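Long-range contacts in uncharacterized protein (Pyrococcus horikoshii, PDB 2P8T), which is of unknown function, though its family is tentatively linked to ATP binding and aminoacyl-tRNA ligase activity: residues Y15-V20 with E194-V199; A22-L27 with K74-K79; R39-E44 with T171-L176; V90-Y95 with V164-A169; G97-V102 with K153-Y158. All blocks are in the same frame, centred on the assembly; numbering follows the deposited sequence.

Interaction 1: residues Y15-V20 with E194-V199; sequences YTVEDV and EILEVV
Y15, just before helix 17-26, and V17 and V20 in its first turn meet I195 of the short helix 193-196 and V198 and V199 of the tail that follows, in a mainly apolar contact secured by one polar bond. Tyrosine suits this position because its apolar ring can lie against the chain while its hydroxyl supplies a proton: OH donates to V198 O at a short 2.5 Å. The acceptor sits at the ring's edge, in its plane, and the hydroxyl lies nearly along the C=O axis. In place of Y15, a phenylalanine would probably leave the V198 carbonyl without this donor and the tail end less firmly held. Branched aliphatic side chains make the apolar part: V20 CG2 reaches V198 CG1 at 3.7 Å, and V20 CG1 meets I195 CG2 at 3.9 Å. With CG1 anti to the backbone N (chi1 177°), V20 turns both methyls to the tail. T16 and D19 form a capping box that fixes the start of the helix, T16 N giving to D19 OD2 at 2.8 Å and D19 N to T16 OG1 at 3.2 Å. Helix 44-56 borders Y15 and V198, helix 71-81 adjoins I195, and helix 172-187 touches V17 and L196.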
# COMPACT_ATOMS: atom_id res chain seq x y z
N TYR A 15 7.25 -13.25 -7.81
CA TYR A 15 6.43 -12.29 -7.04
C TYR A 15 7.21 -11.80 -5.83
O TYR A 15 8.11 -12.49 -5.34
CB TYR A 15 5.08 -12.90 -6.61
CG TYR A 15 5.14 -14.10 -5.67
CD1 TYR A 15 5.32 -13.95 -4.30
CD2 TYR A 15 4.97 -15.40 -6.17
CE1 TYR A 15 5.36 -15.06 -3.44
CE2 TYR A 15 5.02 -16.52 -5.32
CZ TYR A 15 5.21 -16.34 -3.96
OH TYR A 15 5.24 -17.44 -3.14
N THR A 16 6.84 -10.62 -5.33
CA THR A 16 7.57 -9.96 -4.25
C THR A 16 6.71 -9.84 -2.98
O THR A 16 5.51 -10.09 -3.04
CB THR A 16 8.02 -8.54 -4.70
OG1 THR A 16 6.85 -7.73 -4.90
CG2 THR A 16 8.77 -8.62 -6.03
N VAL A 17 7.33 -9.48 -1.85
CA VAL A 17 6.57 -9.21 -0.62
C VAL A 17 5.51 -8.11 -0.87
O VAL A 17 4.42 -8.14 -0.30
CB VAL A 17 7.50 -8.88 0.59
CG1 VAL A 17 8.22 -7.55 0.39
CG2 VAL A 17 6.73 -8.87 1.91
N GLU A 18 5.82 -7.17 -1.77
CA GLU A 18 4.89 -6.10 -2.07
C GLU A 18 3.68 -6.66 -2.78
O GLU A 18 2.58 -6.19 -2.58
CB GLU A 18 5.54 -4.98 -2.91
CG GLU A 18 6.53 -4.13 -2.13
CD GLU A 18 7.94 -4.68 -2.09
OE1 GLU A 18 8.18 -5.72 -2.75
OE2 GLU A 18 8.80 -4.07 -1.42
N ASP A 19 3.88 -7.68 -3.63
CA ASP A 19 2.77 -8.36 -4.27
C ASP A 19 1.92 -9.11 -3.24
O ASP A 19 0.70 -9.11 -3.33
CB ASP A 19 3.25 -9.34 -5.35
CG ASP A 19 3.99 -8.65 -6.49
OD1 ASP A 19 3.53 -7.59 -6.99
OD2 ASP A 19 5.04 -9.20 -6.90
N VAL A 20 2.56 -9.77 -2.28
CA VAL A 20 1.84 -10.48 -1.20
C VAL A 20 1.00 -9.45 -0.46
O VAL A 20 -0.22 -9.62 -0.34
CB VAL A 20 2.79 -11.19 -0.21
CG1 VAL A 20 2.01 -11.87 0.94
CG2 VAL A 20 3.70 -12.21 -0.94
N GLU A 194 4.26 -14.40 9.18
CA GLU A 194 3.29 -15.14 8.39
C GLU A 194 3.22 -14.60 6.96
O GLU A 194 2.94 -15.36 6.04
CB GLU A 194 1.91 -15.11 9.04
CG GLU A 194 1.91 -15.60 10.49
CD GLU A 194 0.55 -16.11 10.96
OE1 GLU A 194 -0.49 -15.59 10.52
OE2 GLU A 194 0.53 -17.06 11.78
N ILE A 195 3.45 -13.30 6.79
CA ILE A 195 3.51 -12.70 5.46
C ILE A 195 4.84 -13.02 4.78
O ILE A 195 4.88 -13.40 3.61
CB ILE A 195 3.29 -11.16 5.53
CG1 ILE A 195 1.84 -10.84 5.90
CG2 ILE A 195 3.67 -10.48 4.19
CD1 ILE A 195 1.55 -9.35 6.08
N LEU A 196 5.93 -12.85 5.52
CA LEU A 196 7.26 -13.16 5.00
C LEU A 196 7.37 -14.62 4.54
O LEU A 196 8.10 -14.92 3.60
CB LEU A 196 8.33 -12.86 6.06
CG LEU A 196 8.43 -11.42 6.57
CD1 LEU A 196 9.43 -11.33 7.73
CD2 LEU A 196 8.79 -10.44 5.45
N GLU A 197 6.62 -15.51 5.20
CA GLU A 197 6.58 -16.94 4.83
C GLU A 197 6.11 -17.19 3.39
O GLU A 197 6.38 -18.24 2.80
CB GLU A 197 5.69 -17.72 5.81
CG GLU A 197 6.11 -19.18 6.00
CD GLU A 197 5.29 -19.93 7.05
OE1 GLU A 197 4.35 -19.36 7.67
OE2 GLU A 197 5.60 -21.14 7.25
N VAL A 198 5.38 -16.24 2.82
CA VAL A 198 4.81 -16.41 1.49
C VAL A 198 5.88 -16.25 0.38
O VAL A 198 5.74 -16.79 -0.73
CB VAL A 198 3.59 -15.47 1.27
CG1 VAL A 198 2.92 -15.75 -0.08
CG2 VAL A 198 2.59 -15.60 2.44
N VAL A 199 6.94 -15.51 0.66
CA VAL A 199 7.95 -15.31 -0.37
C VAL A 199 8.95 -16.47 -0.37
O VAL A 199 9.32 -16.96 0.69
CB VAL A 199 8.62 -13.92 -0.30
CG1 VAL A 199 8.73 -13.43 1.13
CG2 VAL A 199 9.98 -13.93 -0.99

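Interaction 2: residues A22-L27 with K74-K79; sequences AVIFLL and KEIRDK
R77 NH2 donates to F25 O at 2.8 Å in an almost straight bond, 177° at the hydrogen; the donor approaches in the carbonyl plane on a lone pair, and the oxygen in turn lies in the guanidinium plane. A second bond from the same group, R77 NE to I24 O at 2.9 Å, is more bent (136°) and tilted out of both planes. One guanidinium edge thus bridges two successive carbonyls in the last turn of helix 17-26, for L27 already leaves helical geometry. Arginine suits the task: its long arm, extended from CG to NE and started by a CG anti to the backbone N (chi1 -157°), spans the gap between helices whose local axes are 10.1 Å apart and run nearly perpendicular. The aliphatic part of that arm also packs, R77 CG lying 3.9 Å from I24 CG2; this I24 branch lies along the arm while the CD1 end of I24 reaches I76 CG2 at 3.8 Å. NH2 also stands at the edge of the F25 ring. The third nitrogen, NH1, forms a salt bridge with E86, and strand 67-69 touches R77 through L69. In this buried contact the arginine's charge is probably offset by E86, and its N-H groups are met by two carbonyl oxygens at a helix C-terminal end, where the helix dipole would probably favour a positive group.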
# COMPACT_ATOMS: atom_id res chain seq x y z
N ALA A 22 -0.04 -6.50 -1.38
CA ALA A 22 -1.08 -6.01 -2.27
C ALA A 22 -2.29 -6.94 -2.35
O ALA A 22 -3.43 -6.48 -2.29
CB ALA A 22 -0.53 -5.72 -3.67
N VAL A 23 -2.04 -8.24 -2.51
CA VAL A 23 -3.14 -9.20 -2.61
C VAL A 23 -4.01 -9.17 -1.34
O VAL A 23 -5.23 -9.16 -1.42
CB VAL A 23 -2.62 -10.65 -2.90
CG1 VAL A 23 -3.69 -11.69 -2.58
CG2 VAL A 23 -2.13 -10.76 -4.33
N ILE A 24 -3.36 -9.13 -0.19
CA ILE A 24 -4.06 -9.09 1.09
C ILE A 24 -4.86 -7.80 1.25
O ILE A 24 -6.00 -7.85 1.72
CB ILE A 24 -3.08 -9.30 2.28
CG1 ILE A 24 -2.33 -10.64 2.11
CG2 ILE A 24 -3.82 -9.26 3.63
CD1 ILE A 24 -1.41 -10.99 3.25
N PHE A 25 -4.29 -6.67 0.85
CA PHE A 25 -5.08 -5.43 0.75
C PHE A 25 -6.28 -5.59 -0.20
O PHE A 25 -7.39 -5.15 0.11
CB PHE A 25 -4.23 -4.24 0.34
CG PHE A 25 -3.43 -3.65 1.46
CD1 PHE A 25 -4.07 -3.14 2.60
CD2 PHE A 25 -2.05 -3.60 1.39
CE1 PHE A 25 -3.34 -2.59 3.65
CE2 PHE A 25 -1.31 -3.05 2.43
CZ PHE A 25 -1.95 -2.54 3.57
N LEU A 26 -6.06 -6.21 -1.36
CA LEU A 26 -7.11 -6.32 -2.38
C LEU A 26 -8.26 -7.21 -1.95
O LEU A 26 -9.43 -6.92 -2.25
CB LEU A 26 -6.54 -6.80 -3.72
CG LEU A 26 -5.73 -5.79 -4.53
CD1 LEU A 26 -5.05 -6.48 -5.72
CD2 LEU A 26 -6.58 -4.61 -5.00
N LEU A 27 -7.94 -8.29 -1.25
CA LEU A 27 -8.93 -9.30 -0.86
C LEU A 27 -9.83 -8.92 0.33
O LEU A 27 -10.31 -9.78 1.07
CB LEU A 27 -8.24 -10.67 -0.64
CG LEU A 27 -7.74 -11.39 -1.90
CD1 LEU A 27 -7.07 -12.71 -1.56
CD2 LEU A 27 -8.85 -11.63 -2.93
N LYS A 74 -7.69 -13.16 7.45
CA LYS A 74 -8.34 -12.02 8.10
C LYS A 74 -7.57 -11.47 9.31
O LYS A 74 -7.54 -10.25 9.52
CB LYS A 74 -9.77 -12.40 8.53
CG LYS A 74 -10.53 -11.27 9.23
CD LYS A 74 -11.02 -10.23 8.20
CE LYS A 74 -12.12 -9.35 8.78
NZ LYS A 74 -11.61 -8.44 9.83
N GLU A 75 -6.97 -12.35 10.10
CA GLU A 75 -6.19 -11.93 11.26
C GLU A 75 -4.95 -11.19 10.75
O GLU A 75 -4.52 -10.19 11.33
CB GLU A 75 -5.75 -13.11 12.13
CG GLU A 75 -6.88 -13.83 12.87
CD GLU A 75 -6.39 -15.03 13.66
OE1 GLU A 75 -5.49 -15.76 13.16
OE2 GLU A 75 -6.91 -15.27 14.77
N ILE A 76 -4.38 -11.68 9.65
CA ILE A 76 -3.23 -11.01 9.04
C ILE A 76 -3.59 -9.61 8.54
O ILE A 76 -2.88 -8.66 8.84
CB ILE A 76 -2.59 -11.85 7.93
CG1 ILE A 76 -1.82 -13.02 8.55
CG2 ILE A 76 -1.62 -11.00 7.09
CD1 ILE A 76 -1.45 -14.15 7.54
N ARG A 77 -4.69 -9.51 7.78
CA ARG A 77 -5.17 -8.22 7.28
C ARG A 77 -5.49 -7.24 8.40
O ARG A 77 -5.20 -6.04 8.30
CB ARG A 77 -6.42 -8.42 6.42
CG ARG A 77 -6.64 -7.27 5.43
CD ARG A 77 -7.89 -7.45 4.55
NE ARG A 77 -7.88 -6.45 3.48
CZ ARG A 77 -8.21 -5.17 3.65
NH1 ARG A 77 -8.62 -4.75 4.84
NH2 ARG A 77 -8.15 -4.30 2.65
N ASP A 78 -6.11 -7.74 9.47
CA ASP A 78 -6.44 -6.87 10.61
C ASP A 78 -5.18 -6.30 11.23
O ASP A 78 -5.12 -5.10 11.56
CB ASP A 78 -7.29 -7.61 11.65
CG ASP A 78 -8.69 -7.90 11.17
OD1 ASP A 78 -9.12 -7.36 10.13
OD2 ASP A 78 -9.39 -8.69 11.85
N LYS A 79 -4.17 -7.15 11.36
CA LYS A 79 -2.86 -6.72 11.79
C LYS A 79 -2.25 -5.65 10.84
O LYS A 79 -1.66 -4.70 11.32
CB LYS A 79 -1.93 -7.91 11.95
CG LYS A 79 -2.25 -8.77 13.20
CD LYS A 79 -1.52 -10.12 13.19
CE LYS A 79 -2.12 -11.08 14.22
NZ LYS A 79 -2.03 -10.50 15.61

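Interaction 3: residues R39-E44 with T171-L176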
# COMPACT_ATOMS: atom_id res chain seq x y z
N ARG A 39 -5.21 -5.93 -11.58
CA ARG A 39 -5.01 -4.90 -10.56
C ARG A 39 -3.58 -4.87 -10.00
O ARG A 39 -3.12 -3.83 -9.51
CB ARG A 39 -6.03 -5.05 -9.43
CG ARG A 39 -7.47 -4.83 -9.89
CD ARG A 39 -8.39 -4.40 -8.76
NE ARG A 39 -7.84 -3.30 -7.96
CZ ARG A 39 -8.56 -2.32 -7.42
NH1 ARG A 39 -9.88 -2.27 -7.61
NH2 ARG A 39 -7.96 -1.39 -6.70
N LEU A 40 -2.88 -6.00 -10.07
CA LEU A 40 -1.48 -6.08 -9.65
C LEU A 40 -0.53 -5.80 -10.80
O LEU A 40 0.62 -5.41 -10.57
CB LEU A 40 -1.16 -7.47 -9.09
CG LEU A 40 -1.82 -8.10 -7.87
CD1 LEU A 40 -1.32 -9.53 -7.75
CD2 LEU A 40 -1.52 -7.32 -6.61
N GLU A 41 -1.00 -6.03 -12.02
CA GLU A 41 -0.16 -5.97 -13.23
C GLU A 41 0.93 -7.04 -13.12
O GLU A 41 2.12 -6.75 -13.31
CB GLU A 41 0.43 -4.57 -13.42
CG GLU A 41 0.21 -3.95 -14.79
CD GLU A 41 0.23 -2.42 -14.75
OE1 GLU A 41 1.31 -1.82 -14.57
OE2 GLU A 41 -0.86 -1.81 -14.89
N LEU A 42 0.52 -8.26 -12.78
CA LEU A 42 1.43 -9.40 -12.66
C LEU A 42 1.09 -10.49 -13.67
O LEU A 42 -0.07 -10.68 -14.03
CB LEU A 42 1.37 -10.00 -11.25
CG LEU A 42 2.46 -9.66 -10.24
CD1 LEU A 42 2.40 -8.19 -9.85
CD2 LEU A 42 2.33 -10.56 -9.00
N GLY A 43 2.12 -11.21 -14.11
CA GLY A 43 1.96 -12.32 -15.06
C GLY A 43 1.05 -13.42 -14.54
O GLY A 43 0.89 -13.58 -13.33
N GLU A 44 0.46 -14.18 -15.46
CA GLU A 44 -0.44 -15.27 -15.08
C GLU A 44 0.29 -16.34 -14.25
O GLU A 44 -0.24 -16.82 -13.26
CB GLU A 44 -1.09 -15.91 -16.32
CG GLU A 44 -2.27 -16.81 -15.96
CD GLU A 44 -2.93 -17.46 -17.17
OE1 GLU A 44 -2.20 -17.90 -18.09
OE2 GLU A 44 -4.18 -17.52 -17.19
N THR A 171 -0.12 3.82 -14.23
CA THR A 171 -1.25 2.91 -14.01
C THR A 171 -1.54 2.83 -12.52
O THR A 171 -0.64 3.03 -11.71
CB THR A 171 -0.97 1.49 -14.58
OG1 THR A 171 0.02 0.82 -13.80
CG2 THR A 171 -0.51 1.53 -16.05
N PRO A 172 -2.81 2.55 -12.14
CA PRO A 172 -3.13 2.30 -10.74
C PRO A 172 -2.28 1.20 -10.10
O PRO A 172 -1.92 1.31 -8.93
CB PRO A 172 -4.60 1.90 -10.78
CG PRO A 172 -5.14 2.55 -12.01
CD PRO A 172 -4.02 2.50 -12.99
N ALA A 173 -1.93 0.16 -10.86
CA ALA A 173 -1.17 -0.96 -10.31
C ALA A 173 0.22 -0.52 -9.89
O ALA A 173 0.72 -0.90 -8.82
CB ALA A 173 -1.08 -2.10 -11.30
N LYS A 174 0.85 0.30 -10.73
CA LYS A 174 2.17 0.83 -10.40
C LYS A 174 2.12 1.78 -9.21
O LYS A 174 3.01 1.74 -8.38
CB LYS A 174 2.81 1.53 -11.59
CG LYS A 174 3.15 0.56 -12.74
CD LYS A 174 3.71 1.34 -13.91
CE LYS A 174 3.74 0.48 -15.17
NZ LYS A 174 4.61 -0.71 -15.00
N ALA A 175 1.08 2.61 -9.12
CA ALA A 175 0.88 3.46 -7.93
C ALA A 175 0.71 2.61 -6.66
O ALA A 175 1.28 2.91 -5.61
CB ALA A 175 -0.34 4.40 -8.11
N LEU A 176 -0.08 1.55 -6.77
CA LEU A 176 -0.33 0.68 -5.62
C LEU A 176 0.95 0.00 -5.17
O LEU A 176 1.29 0.03 -3.98
CB LEU A 176 -1.40 -0.37 -5.93
CG LEU A 176 -1.77 -1.26 -4.72
CD1 LEU A 176 -2.13 -0.45 -3.48
CD2 LEU A 176 -2.91 -2.20 -5.10
O HOH W 1 -3.54 -0.72 -13.21
O HOH W 2 3.47 -3.01 -13.40
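E41 and T171 supply the direct hydrogen bond: T171 OG1 gives its proton to E41 OE2 at 3.0 Å, meeting the carboxylate on its syn side, slightly out of plane. The same OG1 accepts from K174 N at 3.2 Å, so the threonine is both N-cap of helix 172-187 and a link to the acid. Replacing T171 by a valine is likely to leave K174 N without its capping acceptor and the E41 carboxylate freer to turn. Ionic contact comes from K174, whose NZ stands 3.5 Å from E41 OE1; its bent end lets a water bridge the pair, donating to E41 OE1 and accepting from K174 NZ. Another water accepts from A173 N and gives a weak bond to E41 OE2. The E41 carboxylate is thus held at the first turn of helix 172-187, where the dipole would probably steady its negative charge. Close packing is through A173, whose small CB lies against R39 O at 3.2 Å and makes an apolar contact with E41 CB at 3.6 Å. E41 reaches across because its backbone has turned to positive phi (62°) just after helix 33-40. The 39-44 segment leads from that helix to the N-cap G43 of helix 44-56, consistent with the turn of a helix-turn-helix unit, here docked on the start of a helix from the neighbouring sheet domain.

Interaction 4: residues V90-Y95 with V164-A169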
# COMPACT_ATOMS: atom_id res chain seq x y z
N VAL A 90 -6.32 8.03 -5.50
CA VAL A 90 -6.36 9.47 -5.68
C VAL A 90 -5.89 9.79 -7.11
O VAL A 90 -5.58 8.90 -7.89
CB VAL A 90 -5.48 10.23 -4.62
CG1 VAL A 90 -5.99 10.01 -3.20
CG2 VAL A 90 -4.00 9.82 -4.73
N SER A 91 -5.85 11.08 -7.44
CA SER A 91 -5.31 11.51 -8.72
C SER A 91 -4.35 12.68 -8.48
O SER A 91 -4.67 13.63 -7.76
CB SER A 91 -6.45 11.90 -9.66
OG SER A 91 -6.01 12.80 -10.66
N VAL A 92 -3.15 12.60 -9.05
CA VAL A 92 -2.15 13.65 -8.85
C VAL A 92 -1.75 14.16 -10.23
O VAL A 92 -1.24 13.39 -11.04
CB VAL A 92 -0.89 13.15 -8.07
CG1 VAL A 92 0.13 14.28 -7.89
CG2 VAL A 92 -1.28 12.58 -6.72
N ASP A 93 -2.05 15.43 -10.51
CA ASP A 93 -1.68 16.04 -11.79
C ASP A 93 -2.13 15.14 -12.96
O ASP A 93 -1.39 14.96 -13.93
CB ASP A 93 -0.16 16.30 -11.85
CG ASP A 93 0.28 17.51 -11.00
OD1 ASP A 93 -0.36 18.58 -11.12
OD2 ASP A 93 1.27 17.40 -10.23
N GLY A 94 -3.31 14.55 -12.82
CA GLY A 94 -3.89 13.70 -13.87
C GLY A 94 -3.42 12.25 -13.97
O GLY A 94 -3.89 11.53 -14.84
N TYR A 95 -2.50 11.84 -13.10
CA TYR A 95 -2.05 10.44 -13.01
C TYR A 95 -2.76 9.69 -11.88
O TYR A 95 -3.03 10.29 -10.83
CB TYR A 95 -0.54 10.38 -12.76
CG TYR A 95 0.27 10.99 -13.87
CD1 TYR A 95 0.53 10.26 -15.03
CD2 TYR A 95 0.76 12.28 -13.77
CE1 TYR A 95 1.26 10.82 -16.07
CE2 TYR A 95 1.49 12.85 -14.79
CZ TYR A 95 1.74 12.12 -15.93
OH TYR A 95 2.48 12.68 -16.96
N VAL A 164 2.08 9.92 5.77
CA VAL A 164 1.11 9.73 4.70
C VAL A 164 1.89 9.57 3.40
O VAL A 164 2.54 10.52 2.95
CB VAL A 164 0.08 10.89 4.59
CG1 VAL A 164 -0.95 10.54 3.50
CG2 VAL A 164 -0.65 11.13 5.92
N ILE A 165 1.83 8.38 2.83
CA ILE A 165 2.53 8.09 1.57
C ILE A 165 1.57 8.39 0.47
O ILE A 165 0.45 7.88 0.49
CB ILE A 165 2.88 6.59 1.45
CG1 ILE A 165 3.82 6.17 2.57
CG2 ILE A 165 3.46 6.23 0.07
CD1 ILE A 165 3.76 4.65 2.84
N ILE A 166 2.00 9.19 -0.51
CA ILE A 166 1.18 9.38 -1.72
C ILE A 166 2.05 9.15 -2.94
O ILE A 166 3.00 9.88 -3.17
CB ILE A 166 0.57 10.80 -1.81
CG1 ILE A 166 -0.22 11.11 -0.54
CG2 ILE A 166 -0.33 10.93 -3.08
CD1 ILE A 166 -0.62 12.55 -0.37
N THR A 167 1.74 8.11 -3.71
CA THR A 167 2.45 7.86 -4.97
C THR A 167 1.52 8.07 -6.15
O THR A 167 0.28 7.96 -6.02
CB THR A 167 3.00 6.42 -5.06
OG1 THR A 167 1.90 5.49 -5.04
CG2 THR A 167 3.96 6.11 -3.92
N TRP A 168 2.10 8.33 -7.33
CA TRP A 168 1.31 8.32 -8.56
C TRP A 168 2.16 7.75 -9.67
O TRP A 168 3.38 7.71 -9.57
CB TRP A 168 0.76 9.71 -8.92
CG TRP A 168 1.79 10.76 -9.14
CD1 TRP A 168 2.27 11.22 -10.35
CD2 TRP A 168 2.45 11.53 -8.12
NE1 TRP A 168 3.20 12.22 -10.13
CE2 TRP A 168 3.33 12.43 -8.78
CE3 TRP A 168 2.38 11.55 -6.72
CZ2 TRP A 168 4.13 13.34 -8.08
CZ3 TRP A 168 3.18 12.45 -6.01
CH2 TRP A 168 4.05 13.33 -6.70
N ALA A 169 1.50 7.27 -10.72
CA ALA A 169 2.19 6.49 -11.75
C ALA A 169 1.35 6.46 -13.01
O ALA A 169 0.28 7.07 -13.06
CB ALA A 169 2.47 5.07 -11.24
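V92 and Y95, the end positions of a type I' turn in a beta hairpin, lie against W168 of strand 163-168 in an antiparallel sheet. Strands 88-92 and 163-168 are separated in that sheet by strand 95-102, so they meet through side chains, not backbone bonds. The turn itself takes D93 and G94 at its two middle places, both with positive phi, which glycine tolerates best; V92 N donates to Y95 O and Y95 N to V92 O, closing it. Aliphatic contacts join the strand residues: I166 CG2 is 4.1 Å from V92 CG2 and 4.2 Å from V90 CG2, beta-branched residues that suit a strand. Aromatic contact is loose between the rings, those of Y95 and the W168 five-membered ring being 5.8 Å apart by centroids with planes at 30° and little overlap. Y95 instead touches with its CB, 3.8 Å from W168 CD1 and 3.4 Å from A169 O; its hydroxyl is hydrogen-bonded to K123 NZ. W168 holds CG between its backbone N and carbonyl carbon (chi1 60°), presenting a broad indole face to the hairpin. Over that face sits a CH-pi contact, V92 CG1 lying 3.7 Å from the centroid of the W168 six-membered ring and 14° off its normal.

Interaction 5: residues G97-V102 with K153-Y158; sequences GIAIVV and KKIVDY
Y158 meets V101 without using either ring face: its CB lies 3.8 Å from V101 CG1, while the ring leads away from the strand and holds I155 C at its edge, in plane. A first torsion of 59°, placing CG between the backbone N and carbonyl carbon, leaves CB as the touching atom. The other flat groups are peptides, whose oxygens face the valine methyls: V156 O is 3.6 Å from V101 CG2 and D157 O is 3.6 Å from V101 CG1. D157 O, buried by these methyls, has no hydrogen-bond partner in the model. V101 belongs to strand 95-102 of the five-stranded antiparallel sheet; it and A99 point to one face, where the chain after helix 149-154 passes, whereas I98 and I100 touch helix 172-187 on the other. Alanine at A99 leaves room for a longer neighbour, and I155 fills it, its CG1 and CD1 both 3.7 Å from A99 CB. I155 also puts CG2 4.1 Å from V101 CG2, its gamma methyl branch meeting a methyl of the valine fork. Beyond the strand, I155 leans on I166 and V164 of strand 163-168. D157, whose positive phi (61°) bends the chain beside V101, directs its carboxylate to a salt bridge with K103.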
# COMPACT_ATOMS: atom_id res chain seq x y z
N GLY A 97 -3.10 7.67 -8.56
CA GLY A 97 -2.27 7.60 -7.38
C GLY A 97 -2.88 6.76 -6.27
O GLY A 97 -4.04 6.34 -6.35
N ILE A 98 -2.10 6.54 -5.21
CA ILE A 98 -2.54 5.79 -4.05
C ILE A 98 -1.99 6.49 -2.79
O ILE A 98 -0.84 6.90 -2.76
CB ILE A 98 -2.03 4.32 -4.12
CG1 ILE A 98 -2.81 3.52 -5.17
CG2 ILE A 98 -2.09 3.63 -2.73
CD1 ILE A 98 -4.20 3.07 -4.68
N ALA A 99 -2.84 6.64 -1.78
CA ALA A 99 -2.41 7.16 -0.50
C ALA A 99 -2.55 6.06 0.54
O ALA A 99 -3.56 5.33 0.56
CB ALA A 99 -3.25 8.40 -0.10
N ILE A 100 -1.50 5.91 1.34
CA ILE A 100 -1.49 5.00 2.49
C ILE A 100 -0.95 5.74 3.72
O ILE A 100 0.14 6.31 3.70
CB ILE A 100 -0.64 3.72 2.23
CG1 ILE A 100 -1.07 3.02 0.93
CG2 ILE A 100 -0.70 2.78 3.45
CD1 ILE A 100 -0.21 1.77 0.56
N VAL A 101 -1.73 5.72 4.80
CA VAL A 101 -1.30 6.28 6.08
C VAL A 101 -0.49 5.20 6.78
O VAL A 101 -0.94 4.03 6.86
CB VAL A 101 -2.50 6.66 6.98
CG1 VAL A 101 -2.04 7.20 8.35
CG2 VAL A 101 -3.41 7.64 6.28
N VAL A 102 0.68 5.58 7.26
CA VAL A 102 1.51 4.69 8.09
C VAL A 102 1.42 5.15 9.55
O VAL A 102 1.79 6.27 9.88
CB VAL A 102 2.98 4.69 7.64
CG1 VAL A 102 3.79 3.72 8.49
CG2 VAL A 102 3.09 4.32 6.16
N LYS A 153 -8.58 15.69 0.59
CA LYS A 153 -9.95 15.44 1.05
C LYS A 153 -10.33 13.96 1.09
O LYS A 153 -11.20 13.56 1.87
CB LYS A 153 -10.96 16.26 0.22
CG LYS A 153 -11.11 17.69 0.74
CD LYS A 153 -12.09 18.51 -0.09
CE LYS A 153 -13.48 18.58 0.56
NZ LYS A 153 -13.55 19.63 1.64
N LYS A 154 -9.67 13.14 0.27
CA LYS A 154 -9.93 11.71 0.18
C LYS A 154 -9.21 10.89 1.25
O LYS A 154 -9.57 9.75 1.52
CB LYS A 154 -9.53 11.18 -1.20
CG LYS A 154 -10.50 11.58 -2.31
CD LYS A 154 -10.42 10.63 -3.52
CE LYS A 154 -10.95 9.24 -3.20
NZ LYS A 154 -11.08 8.35 -4.41
N ILE A 155 -8.18 11.48 1.85
CA ILE A 155 -7.35 10.77 2.80
C ILE A 155 -8.00 10.84 4.19
O ILE A 155 -8.36 11.92 4.67
CB ILE A 155 -5.90 11.29 2.80
CG1 ILE A 155 -5.28 11.06 1.42
CG2 ILE A 155 -5.05 10.56 3.86
CD1 ILE A 155 -3.97 11.81 1.18
N VAL A 156 -8.17 9.67 4.79
CA VAL A 156 -8.84 9.54 6.08
C VAL A 156 -8.01 8.62 6.98
O VAL A 156 -6.95 8.14 6.56
CB VAL A 156 -10.29 8.96 5.90
CG1 VAL A 156 -11.14 9.88 5.03
CG2 VAL A 156 -10.27 7.55 5.28
N ASP A 157 -8.49 8.37 8.20
CA ASP A 157 -7.83 7.41 9.10
C ASP A 157 -6.38 7.80 9.45
O ASP A 157 -5.47 6.96 9.41
CB ASP A 157 -7.90 5.99 8.51
CG ASP A 157 -7.53 4.90 9.52
OD1 ASP A 157 -7.64 5.15 10.75
OD2 ASP A 157 -7.13 3.79 9.09
N TYR A 158 -6.16 9.07 9.79
CA TYR A 158 -4.83 9.51 10.27
C TYR A 158 -4.89 10.31 11.59
O TYR A 158 -5.92 10.90 11.93
CB TYR A 158 -4.06 10.32 9.20
CG TYR A 158 -4.80 11.55 8.74
CD1 TYR A 158 -4.73 12.75 9.46
CD2 TYR A 158 -5.59 11.52 7.59
CE1 TYR A 158 -5.43 13.88 9.05
CE2 TYR A 158 -6.28 12.65 7.16
CZ TYR A 158 -6.20 13.82 7.89
OH TYR A 158 -6.90 14.93 7.47

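Overall arrangement
Interactions 1 and 2 share helix 17-26 and touch, I195 CG1 lying 3.7 Å from I76 CG2, so together they tie the C-terminal tail and helix 71-81 into the helical N-terminal part. Interactions 4 and 5 belong to the five-stranded sheet, their centres 11 Å apart, and are linked by backbone contacts between strands, such as V90 O to G97 N at 2.8 Å. Interaction 3 bridges the two halves: L40 packs on A22 of interaction 2, while A175 O meets T167 OG1 of interaction 4 at 2.7 Å. Interactions 1 and 4, with centres about 25 Å apart, stand on opposite sides of the chain's centre. No ligand site is identified among these contacts.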